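Local coordinates for protein probable mannosyltransferase KTR4 (Saccharomyces cerevisiae, PDB 5A07) that belongs to a yeast family of probable mannosyltransferases with a GT-A-type fold and holds guanosine-5'-diphosphate and a manganese ion in its pocket, at residues R330-P333 and Y334-M338; S359-L362 and A363-D367; N91-R94 and S95-L99. One frame throughout, in Å; residues are numbered along the deposited sequence.

Interaction 1 (R330-P333 and Y334-M338); sequences RSEP and YEKYM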
ATOM      1  N   ARG B 330     -13.653  -3.034   5.732  1.00 17.63           N
ATOM      2  CA  ARG B 330     -14.753  -3.535   6.551  1.00 21.44           C
ATOM      3  C   ARG B 330     -15.881  -4.212   5.729  1.00 24.40           C
ATOM      4  O   ARG B 330     -16.805  -4.754   6.324  1.00 26.43           O
ATOM      5  CB  ARG B 330     -15.297  -2.401   7.376  1.00 21.38           C
ATOM      6  CG  ARG B 330     -14.320  -1.969   8.470  1.00 22.59           C
ATOM      7  CD  ARG B 330     -14.746  -0.634   9.089  1.00 23.51           C
ATOM      8  NE  ARG B 330     -13.795  -0.354  10.181  1.00 22.66           N
ATOM      9  CZ  ARG B 330     -13.581   0.838  10.708  1.00 19.57           C
ATOM     10  NH1 ARG B 330     -14.139   1.879  10.217  1.00 20.85           N
ATOM     11  NH2 ARG B 330     -12.707   0.980  11.673  1.00 23.49           N
ATOM     12  N   SER B 331     -15.827  -4.113   4.404  1.00 22.02           N
ATOM     13  CA  SER B 331     -16.855  -4.603   3.486  1.00 24.05           C
ATOM     14  C   SER B 331     -16.760  -6.073   3.338  1.00 22.93           C
ATOM     15  O   SER B 331     -15.760  -6.702   3.644  1.00 24.43           O
ATOM     16  CB  SER B 331     -16.697  -3.938   2.086  1.00 25.09           C
ATOM     17  OG  SER B 331     -15.568  -4.495   1.343  1.00 25.01           O
ATOM     18  N   GLU B 332     -17.863  -6.686   2.883  1.00 28.70           N
ATOM     19  CA  GLU B 332     -17.977  -8.149   2.895  1.00 24.57           C
ATOM     20  C   GLU B 332     -16.933  -8.814   2.064  1.00 20.37           C
ATOM     21  O   GLU B 332     -16.279  -9.751   2.513  1.00 21.81           O
ATOM     22  CB  GLU B 332     -19.393  -8.582   2.448  1.00 29.01           C
ATOM     23  CG  GLU B 332     -19.497 -10.106   2.400  1.00 33.38           C
ATOM     24  CD  GLU B 332     -20.816 -10.584   1.768  1.00 35.85           C
ATOM     25  OE1 GLU B 332     -21.820  -9.882   1.838  1.00 36.64           O
ATOM     26  OE2 GLU B 332     -20.807 -11.657   1.133  1.00 36.90           O
ATOM     27  N   PRO B 333     -16.641  -8.304   0.848  1.00 22.94           N
ATOM     28  CA  PRO B 333     -15.654  -9.019   0.072  1.00 23.48           C
ATOM     29  C   PRO B 333     -14.264  -9.069   0.712  1.00 22.84           C
ATOM     30  O   PRO B 333     -13.573 -10.112   0.698  1.00 26.91           O
ATOM     31  CB  PRO B 333     -15.611  -8.246  -1.244  1.00 27.08           C
ATOM     32  CG  PRO B 333     -16.845  -7.454  -1.295  1.00 28.34           C
ATOM     33  CD  PRO B 333     -17.252  -7.199   0.107  1.00 26.39           C
ATOM     34  N   TYR B 334     -13.844  -7.938   1.285  1.00 24.99           N
ATOM     35  CA  TYR B 334     -12.500  -7.869   1.917  1.00 21.87           C
ATOM     36  C   TYR B 334     -12.474  -8.788   3.130  1.00 18.55           C
ATOM     37  O   TYR B 334     -11.560  -9.597   3.293  1.00 21.31           O
ATOM     38  CB  TYR B 334     -12.134  -6.440   2.347  1.00 19.75           C
ATOM     39  CG  TYR B 334     -10.678  -6.352   2.691  1.00 18.69           C
ATOM     40  CD1 TYR B 334      -9.741  -6.088   1.708  1.00 20.31           C
ATOM     41  CD2 TYR B 334     -10.214  -6.560   3.993  1.00 18.64           C
ATOM     42  CE1 TYR B 334      -8.368  -6.023   2.005  1.00 20.90           C
ATOM     43  CE2 TYR B 334      -8.871  -6.510   4.293  1.00 19.09           C
ATOM     44  CZ  TYR B 334      -7.937  -6.266   3.307  1.00 20.64           C
ATOM     45  OH  TYR B 334      -6.595  -6.207   3.595  1.00 22.29           O
ATOM     46  N   GLU B 335     -13.465  -8.669   3.989  1.00 22.73           N
ATOM     47  CA  GLU B 335     -13.482  -9.506   5.221  1.00 24.73           C
ATOM     48  C   GLU B 335     -13.559 -11.009   4.944  1.00 25.05           C
ATOM     49  O   GLU B 335     -12.859 -11.827   5.570  1.00 23.96           O
ATOM     50  CB  GLU B 335     -14.631  -9.089   6.096  1.00 24.55           C
ATOM     51  CG  GLU B 335     -14.567  -7.629   6.564  1.00 27.42           C
ATOM     52  CD  GLU B 335     -13.614  -7.436   7.732  1.00 29.86           C
ATOM     53  OE1 GLU B 335     -12.465  -7.966   7.689  1.00 32.78           O
ATOM     54  OE2 GLU B 335     -14.036  -6.754   8.707  1.00 32.12           O
ATOM     55  N   LYS B 336     -14.336 -11.387   3.922  1.00 29.98           N
ATOM     56  CA  LYS B 336     -14.421 -12.805   3.538  1.00 26.90           C
ATOM     57  C   LYS B 336     -13.132 -13.296   2.962  1.00 29.60           C
ATOM     58  O   LYS B 336     -12.659 -14.454   3.224  1.00 25.10           O
ATOM     59  CB  LYS B 336     -15.540 -12.983   2.527  1.00 34.31           C
ATOM     60  CG  LYS B 336     -16.900 -12.670   3.105  1.00 34.64           C
ATOM     61  CD  LYS B 336     -17.405 -13.838   3.949  1.00 41.62           C
ATOM     62  CE  LYS B 336     -18.915 -13.641   4.178  1.00 49.49           C
ATOM     63  NZ  LYS B 336     -19.350 -14.380   5.384  1.00 55.31           N
ATOM     64  N   TYR B 337     -12.499 -12.425   2.169  1.00 24.41           N
ATOM     65  CA  TYR B 337     -11.220 -12.822   1.624  1.00 24.67           C
ATOM     66  C   TYR B 337     -10.236 -13.023   2.752  1.00 24.03           C
ATOM     67  O   TYR B 337      -9.412 -13.955   2.730  1.00 21.81           O
ATOM     68  CB  TYR B 337     -10.766 -11.740   0.582  1.00 24.47           C
ATOM     69  CG  TYR B 337      -9.445 -11.922  -0.044  1.00 23.68           C
ATOM     70  CD1 TYR B 337      -9.099 -13.097  -0.654  1.00 25.22           C
ATOM     71  CD2 TYR B 337      -8.536 -10.837  -0.149  1.00 24.89           C
ATOM     72  CE1 TYR B 337      -7.875 -13.236  -1.293  1.00 24.07           C
ATOM     73  CE2 TYR B 337      -7.299 -10.975  -0.749  1.00 23.70           C
ATOM     74  CZ  TYR B 337      -6.989 -12.155  -1.362  1.00 22.38           C
ATOM     75  OH  TYR B 337      -5.776 -12.292  -1.946  1.00 21.38           O
ATOM     76  N   MET B 338     -10.224 -12.082   3.709  1.00 25.68           N
ATOM     77  CA  MET B 338      -9.267 -12.225   4.838  1.00 25.69           C
ATOM     78  C   MET B 338      -9.484 -13.575   5.605  1.00 24.87           C
ATOM     79  O   MET B 338      -8.525 -14.294   5.924  1.00 26.47           O
ATOM     80  CB  MET B 338      -9.406 -11.038   5.836  1.00 25.14           C
ATOM     81  CG  MET B 338      -8.977  -9.670   5.307  1.00 23.63           C
ATOM     82  SD  MET B 338      -7.332  -9.690   4.560  1.00 27.37           S
ATOM     83  CE  MET B 338      -7.778  -9.786   2.841  1.00 26.50           C
TER
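Tyr334, whose CB rests against Pro333 C, turns one face of its ring to Met338: the methyl CE lies 3.6 Å above the plane, offset toward the rim. With CG anti to the backbone N (chi1 -167°), the ring leaves the first turn of the helix, and its OH hydrogen-bonds to Ser213 O and Arg358 NH1. The Tyr337 ring meets Phe279 obliquely and bonds through OH to Thr276 OG1, while its CB touches Pro333 O. On the outer side, the Lys336 chain bends at chi2 and crosses that of Glu332, CG to CG 3.7 Å; the two charged ends do not meet, Glu332 OE2 being 5.3 Å from Lys336 NZ. Glu335 CG lies 3.3 Å from Ser331 O, and the chain, bent at chi2, sends OE1 to Tyr217 OH. The backbone starts with a very straight bond, Glu335 N to Ser331 O (3.0 Å, 175°), followed by Lys336 N to Glu332 O and Tyr337 N to Pro333 O. Ser331 occupies the N-cap position without a capping bond from its hydroxyl, which turns back to Phe328 O. Acidic Glu332, then Pro333, whose missing N-H costs no helical bond here, suit the first turn of an alpha-helix.

Interaction 2 (S359-L362 and A363-D367); sequences SLAL and ALFAD
Phe365 lies back along the helix against Ala361, one turn earlier. Its CB sits 3.3 Å from Ala361 O, the same oxygen that accepts the Phe365 N-H at 2.9 Å. CG and CD2 then pass obliquely by that oxygen, CD2 at 3.4 Å from Ala361 O. With CG beside the backbone N (chi1 -48°), CD2 also reaches Ala361 CB at 4.0 Å. Further toward the tip, CE2 is 3.9 Å from Ala361 CA and meets Tyr337 CB of helix 332-344 as well. Leu364 CB stands above one face of the ring, offset toward the rim. Beyond the segments the ring also meets Phe279 of helix 272-282 and Pro333 of helix 332-344.

This is the last part of helix 354-365, which leads through a short loop into strand 371-373, paired parallel with strand 256-262 in the large mixed sheet of the GT-A-type domain. Every touching side chain here is buried, and nearly all are aliphatic or aromatic.

Leu364 repeats the pattern a residue earlier: CB, CG and CD1 all line Leu360 O, CG closest at 3.2 Å, and Leu364 N donates to that oxygen. Leu360 and Leu364 both pack on Leu296 of helix 293-297. Ser359 O takes the N-H of Ala363 (155°), whereas Ser359 OG bonds to Ala355 O and Phe317 N. Ala366 has extended backbone angles, and its N makes a weak bond to Leu362 O, 3.4 Å long and bent to 123°. A water lies in hydrogen-bonding reach of both Leu362 O and Ala366 O, with more acceptors around it than it has protons.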
ATOM      1  N   SER B 359      -3.441  -5.460  -1.970  1.00 16.39           N
ATOM      2  CA  SER B 359      -3.410  -5.074  -3.396  1.00 17.33           C
ATOM      3  C   SER B 359      -4.281  -6.027  -4.249  1.00 18.75           C
ATOM      4  O   SER B 359      -5.010  -5.566  -5.118  1.00 17.22           O
ATOM      5  CB  SER B 359      -1.985  -5.081  -3.949  1.00 19.39           C
ATOM      6  OG  SER B 359      -1.188  -4.126  -3.271  1.00 17.15           O
ATOM      7  N   LEU B 360      -4.279  -7.310  -3.913  1.00 17.17           N
ATOM      8  CA  LEU B 360      -5.166  -8.275  -4.634  1.00 20.09           C
ATOM      9  C   LEU B 360      -6.620  -7.985  -4.403  1.00 20.24           C
ATOM     10  O   LEU B 360      -7.430  -7.945  -5.325  1.00 23.04           O
ATOM     11  CB  LEU B 360      -4.848  -9.740  -4.225  1.00 19.13           C
ATOM     12  CG  LEU B 360      -3.567 -10.219  -4.802  1.00 19.83           C
ATOM     13  CD1 LEU B 360      -3.090 -11.493  -4.100  1.00 20.62           C
ATOM     14  CD2 LEU B 360      -3.703 -10.532  -6.273  1.00 19.81           C
ATOM     15  N   ALA B 361      -6.952  -7.677  -3.151  1.00 20.67           N
ATOM     16  CA  ALA B 361      -8.298  -7.316  -2.814  1.00 19.58           C
ATOM     17  C   ALA B 361      -8.740  -6.038  -3.529  1.00 19.69           C
ATOM     18  O   ALA B 361      -9.868  -5.969  -4.045  1.00 17.26           O
ATOM     19  CB  ALA B 361      -8.477  -7.149  -1.341  1.00 21.39           C
ATOM     20  N   LEU B 362      -7.897  -5.013  -3.488  1.00 17.19           N
ATOM     21  CA  LEU B 362      -8.249  -3.769  -4.164  1.00 16.21           C
ATOM     22  C   LEU B 362      -8.430  -3.997  -5.699  1.00 16.31           C
ATOM     23  O   LEU B 362      -9.295  -3.454  -6.320  1.00 18.84           O
ATOM     24  CB  LEU B 362      -7.161  -2.731  -3.891  1.00 16.14           C
ATOM     25  CG  LEU B 362      -7.185  -2.107  -2.518  1.00 18.89           C
ATOM     26  CD1 LEU B 362      -5.822  -1.427  -2.298  1.00 18.28           C
ATOM     27  CD2 LEU B 362      -8.307  -1.090  -2.397  1.00 19.25           C
ATOM     28  N   ALA B 363      -7.544  -4.754  -6.301  1.00 16.73           N
ATOM     29  CA  ALA B 363      -7.568  -4.914  -7.747  1.00 17.92           C
ATOM     30  C   ALA B 363      -8.782  -5.784  -8.201  1.00 21.40           C
ATOM     31  O   ALA B 363      -9.335  -5.568  -9.280  1.00 23.59           O
ATOM     32  CB  ALA B 363      -6.278  -5.561  -8.192  1.00 17.41           C
ATOM     33  N   LEU B 364      -9.159  -6.762  -7.379  1.00 20.22           N
ATOM     34  CA  LEU B 364     -10.221  -7.712  -7.751  1.00 21.72           C
ATOM     35  C   LEU B 364     -11.591  -7.204  -7.360  1.00 21.96           C
ATOM     36  O   LEU B 364     -12.572  -7.420  -8.121  1.00 24.14           O
ATOM     37  CB  LEU B 364      -9.982  -9.070  -7.093  1.00 22.93           C
ATOM     38  CG  LEU B 364      -8.759  -9.747  -7.673  1.00 23.28           C
ATOM     39  CD1 LEU B 364      -8.380 -10.906  -6.804  1.00 23.08           C
ATOM     40  CD2 LEU B 364      -8.965 -10.208  -9.093  1.00 23.69           C
ATOM     41  N   PHE B 365     -11.714  -6.482  -6.232  1.00 21.34           N
ATOM     42  CA  PHE B 365     -13.018  -6.230  -5.629  1.00 22.25           C
ATOM     43  C   PHE B 365     -13.441  -4.815  -5.677  1.00 21.35           C
ATOM     44  O   PHE B 365     -14.465  -4.496  -5.110  1.00 22.28           O
ATOM     45  CB  PHE B 365     -13.101  -6.750  -4.169  1.00 25.26           C
ATOM     46  CG  PHE B 365     -12.595  -8.173  -3.991  1.00 25.35           C
ATOM     47  CD1 PHE B 365     -12.920  -9.150  -4.909  1.00 30.33           C
ATOM     48  CD2 PHE B 365     -11.858  -8.521  -2.904  1.00 27.39           C
ATOM     49  CE1 PHE B 365     -12.450 -10.467  -4.786  1.00 30.34           C
ATOM     50  CE2 PHE B 365     -11.355  -9.799  -2.759  1.00 28.60           C
ATOM     51  CZ  PHE B 365     -11.653 -10.788  -3.708  1.00 31.21           C
ATOM     52  N   ALA B 366     -12.682  -3.955  -6.366  1.00 21.97           N
ATOM     53  CA  ALA B 366     -12.981  -2.528  -6.450  1.00 21.53           C
ATOM     54  C   ALA B 366     -12.688  -2.035  -7.846  1.00 21.49           C
ATOM     55  O   ALA B 366     -11.889  -2.620  -8.573  1.00 22.20           O
ATOM     56  CB  ALA B 366     -12.158  -1.715  -5.470  1.00 21.76           C
ATOM     57  N   ASP B 367     -13.333  -0.939  -8.173  1.00 21.66           N
ATOM     58  CA  ASP B 367     -13.155  -0.261  -9.418  1.00 22.57           C
ATOM     59  C   ASP B 367     -11.803   0.450  -9.400  1.00 20.82           C
ATOM     60  O   ASP B 367     -11.556   1.292  -8.551  1.00 21.26           O
ATOM     61  CB  ASP B 367     -14.239   0.836  -9.559  1.00 23.54           C
ATOM     62  CG  ASP B 367     -14.200   1.523 -10.910  1.00 28.39           C
ATOM     63  OD1 ASP B 367     -13.122   1.778 -11.521  1.00 30.39           O
ATOM     64  OD2 ASP B 367     -15.283   1.852 -11.427  1.00 36.37           O
TER
HETATM   65  O   HOH W   1      -9.179  -2.137  -8.872  1.00 21.16           O

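Interaction 3 (N91-R94 and S95-L99); sequences NLVR and SGDPL
Arg94 and Asp97 hold each other twice, and around this pair the chain is compact. Asp97 N donates to Arg94 O at 2.9 Å, closing a type II beta turn, and Arg94 N returns a bond of 2.9 Å to Asp97 OD2, fairly straight at 163° although it meets the oxygen from well above the carboxylate plane. Asp97 CG stands beside the backbone N (chi1 -72°), which brings the carboxylate back over the turn, with OD2 also 3.6 Å from Arg94 CB. Gly96, at the third position of the turn, has the positive phi of 78° that glycine adopts readily.

Next to the turn, Val93 CG1 packs on Leu99, 3.9 Å from its CB, the two side chains crossing at about a right angle; CG1 also touches Asp97 CB at 4.0 Å. Leu99 as a whole is nevertheless exposed, and the loose side of the turn is formed by Ser95 and Gly96. The side chains of Arg94 and Asp97 run alongside each other without their charged ends meeting, Arg94 NE being 5.9 Å from Asp97 OD2. The guanidinium lies with one face over Leu92 CB (4.2 Å), and its NH1 is held by a salt bridge with Glu86 and a bond to Asn242 O.

The loop joins helix 65-80 to strand 105-110 and lies against helix 245-251, where Leu92 packs on Phe248 and Leu99 O receives a bond from Gln247 NE2. Just before that helix, the backbones of Val93 and Asp244 are hydrogen-bonded; Ser95 OG reaches Asn133 O, shortly after helix 116-131.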
ATOM      1  N   ASN B  91     -12.592  21.055  -6.034  1.00 37.29           N
ATOM      2  CA  ASN B  91     -13.210  20.932  -4.746  1.00 39.00           C
ATOM      3  C   ASN B  91     -12.187  20.845  -3.581  1.00 30.32           C
ATOM      4  O   ASN B  91     -12.507  20.292  -2.559  1.00 30.59           O
ATOM      5  CB  ASN B  91     -14.148  19.717  -4.812  1.00 42.53           C
ATOM      6  CG  ASN B  91     -13.449  18.400  -5.229  1.00 46.84           C
ATOM      7  OD1 ASN B  91     -12.297  18.118  -4.911  1.00 43.05           O
ATOM      8  ND2 ASN B  91     -14.220  17.531  -5.844  1.00 56.73           N
ATOM      9  N   LEU B  92     -10.932  21.259  -3.786  1.00 28.33           N
ATOM     10  CA  LEU B  92      -9.887  21.064  -2.751  1.00 23.22           C
ATOM     11  C   LEU B  92     -10.194  21.845  -1.484  1.00 25.58           C
ATOM     12  O   LEU B  92     -10.603  23.006  -1.566  1.00 24.07           O
ATOM     13  CB  LEU B  92      -8.520  21.481  -3.294  1.00 25.04           C
ATOM     14  CG  LEU B  92      -7.974  20.594  -4.436  1.00 23.78           C
ATOM     15  CD1 LEU B  92      -6.597  21.040  -4.812  1.00 23.02           C
ATOM     16  CD2 LEU B  92      -7.976  19.117  -4.054  1.00 24.40           C
ATOM     17  N   VAL B  93      -9.943  21.252  -0.319  1.00 22.16           N
ATOM     18  CA  VAL B  93     -10.245  21.896   0.953  1.00 22.39           C
ATOM     19  C   VAL B  93      -8.936  22.431   1.509  1.00 25.40           C
ATOM     20  O   VAL B  93      -7.969  21.686   1.748  1.00 25.27           O
ATOM     21  CB  VAL B  93     -10.864  20.904   1.921  1.00 23.98           C
ATOM     22  CG1 VAL B  93     -10.982  21.466   3.335  1.00 24.21           C
ATOM     23  CG2 VAL B  93     -12.211  20.400   1.376  1.00 24.52           C
ATOM     24  N   ARG B  94      -8.870  23.733   1.673  1.00 24.94           N
ATOM     25  CA  ARG B  94      -7.648  24.414   2.122  1.00 25.72           C
ATOM     26  C   ARG B  94      -7.614  24.539   3.654  1.00 25.17           C
ATOM     27  O   ARG B  94      -8.632  24.435   4.322  1.00 23.31           O
ATOM     28  CB  ARG B  94      -7.574  25.845   1.528  1.00 25.94           C
ATOM     29  CG  ARG B  94      -7.648  25.928   0.022  1.00 29.74           C
ATOM     30  CD  ARG B  94      -6.550  25.102  -0.601  1.00 28.70           C
ATOM     31  NE  ARG B  94      -6.548  25.163  -2.059  1.00 29.82           N
ATOM     32  CZ  ARG B  94      -5.627  24.577  -2.815  1.00 27.72           C
ATOM     33  NH1 ARG B  94      -4.670  23.845  -2.247  1.00 24.36           N
ATOM     34  NH2 ARG B  94      -5.669  24.703  -4.129  1.00 28.13           N
ATOM     35  N   SER B  95      -6.421  24.810   4.171  1.00 24.10           N
ATOM     36  CA  SER B  95      -6.177  24.936   5.592  1.00 29.28           C
ATOM     37  C   SER B  95      -7.127  26.009   6.087  1.00 29.95           C
ATOM     38  O   SER B  95      -7.192  27.043   5.451  1.00 30.87           O
ATOM     39  CB  SER B  95      -4.775  25.480   5.778  1.00 30.55           C
ATOM     40  OG  SER B  95      -4.491  25.474   7.163  1.00 30.88           O
ATOM     41  N   GLY B  96      -7.855  25.803   7.172  1.00 32.35           N
ATOM     42  CA  GLY B  96      -8.753  26.904   7.604  1.00 40.12           C
ATOM     43  C   GLY B  96     -10.067  27.088   6.842  1.00 41.51           C
ATOM     44  O   GLY B  96     -10.914  27.829   7.277  1.00 45.67           O
ATOM     45  N   ASP B  97     -10.285  26.412   5.735  1.00 34.98           N
ATOM     46  CA  ASP B  97     -11.646  26.232   5.257  1.00 31.96           C
ATOM     47  C   ASP B  97     -12.492  25.496   6.304  1.00 33.64           C
ATOM     48  O   ASP B  97     -11.969  24.708   7.080  1.00 34.92           O
ATOM     49  CB  ASP B  97     -11.659  25.405   3.979  1.00 33.47           C
ATOM     50  CG  ASP B  97     -11.138  26.149   2.759  1.00 36.08           C
ATOM     51  OD1 ASP B  97     -10.811  27.358   2.877  1.00 41.56           O
ATOM     52  OD2 ASP B  97     -11.131  25.534   1.636  1.00 30.23           O
ATOM     53  N   PRO B  98     -13.821  25.686   6.308  1.00 38.44           N
ATOM     54  CA  PRO B  98     -14.681  24.979   7.269  1.00 33.74           C
ATOM     55  C   PRO B  98     -14.546  23.460   7.301  1.00 30.34           C
ATOM     56  O   PRO B  98     -14.628  22.883   8.363  1.00 30.29           O
ATOM     57  CB  PRO B  98     -16.116  25.315   6.833  1.00 37.88           C
ATOM     58  CG  PRO B  98     -16.005  26.505   5.931  1.00 42.30           C
ATOM     59  CD  PRO B  98     -14.570  26.620   5.436  1.00 40.63           C
ATOM     60  N   LEU B  99     -14.350  22.796   6.164  1.00 29.67           N
ATOM     61  CA  LEU B  99     -14.172  21.344   6.157  1.00 27.78           C
ATOM     62  C   LEU B  99     -12.761  20.868   6.534  1.00 24.59           C
ATOM     63  O   LEU B  99     -12.514  19.664   6.612  1.00 23.12           O
ATOM     64  CB  LEU B  99     -14.570  20.795   4.793  1.00 32.14           C
ATOM     65  CG  LEU B  99     -16.077  20.958   4.437  1.00 37.12           C
ATOM     66  CD1 LEU B  99     -16.307  20.589   2.966  1.00 35.27           C
ATOM     67  CD2 LEU B  99     -16.927  20.099   5.346  1.00 41.04           C
TER

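In the fold
Interactions 1 and 2 belong to two helices packed against each other, 332-344 and 354-365; the centres of the two contacts are about 11 Å apart. They touch where the rings of Tyr334 and Tyr337 lie on Ala361, Tyr334 CD1 coming within 3.5 Å of Ala361 CB. Interaction 1 opens its helix at a half-buried site, charged residues outward and tyrosines inward; interaction 2 lies near the end of its own, fully buried and almost wholly apolar apart from backbone and one water. Interaction 3 is a surface loop, its centre about 33 Å from that of interaction 1 and about 30 Å from that of interaction 2; a turn and a carboxylate-to-backbone bond replace helical bonding, with Arg94 salt-bridged to Glu86 outside the segments.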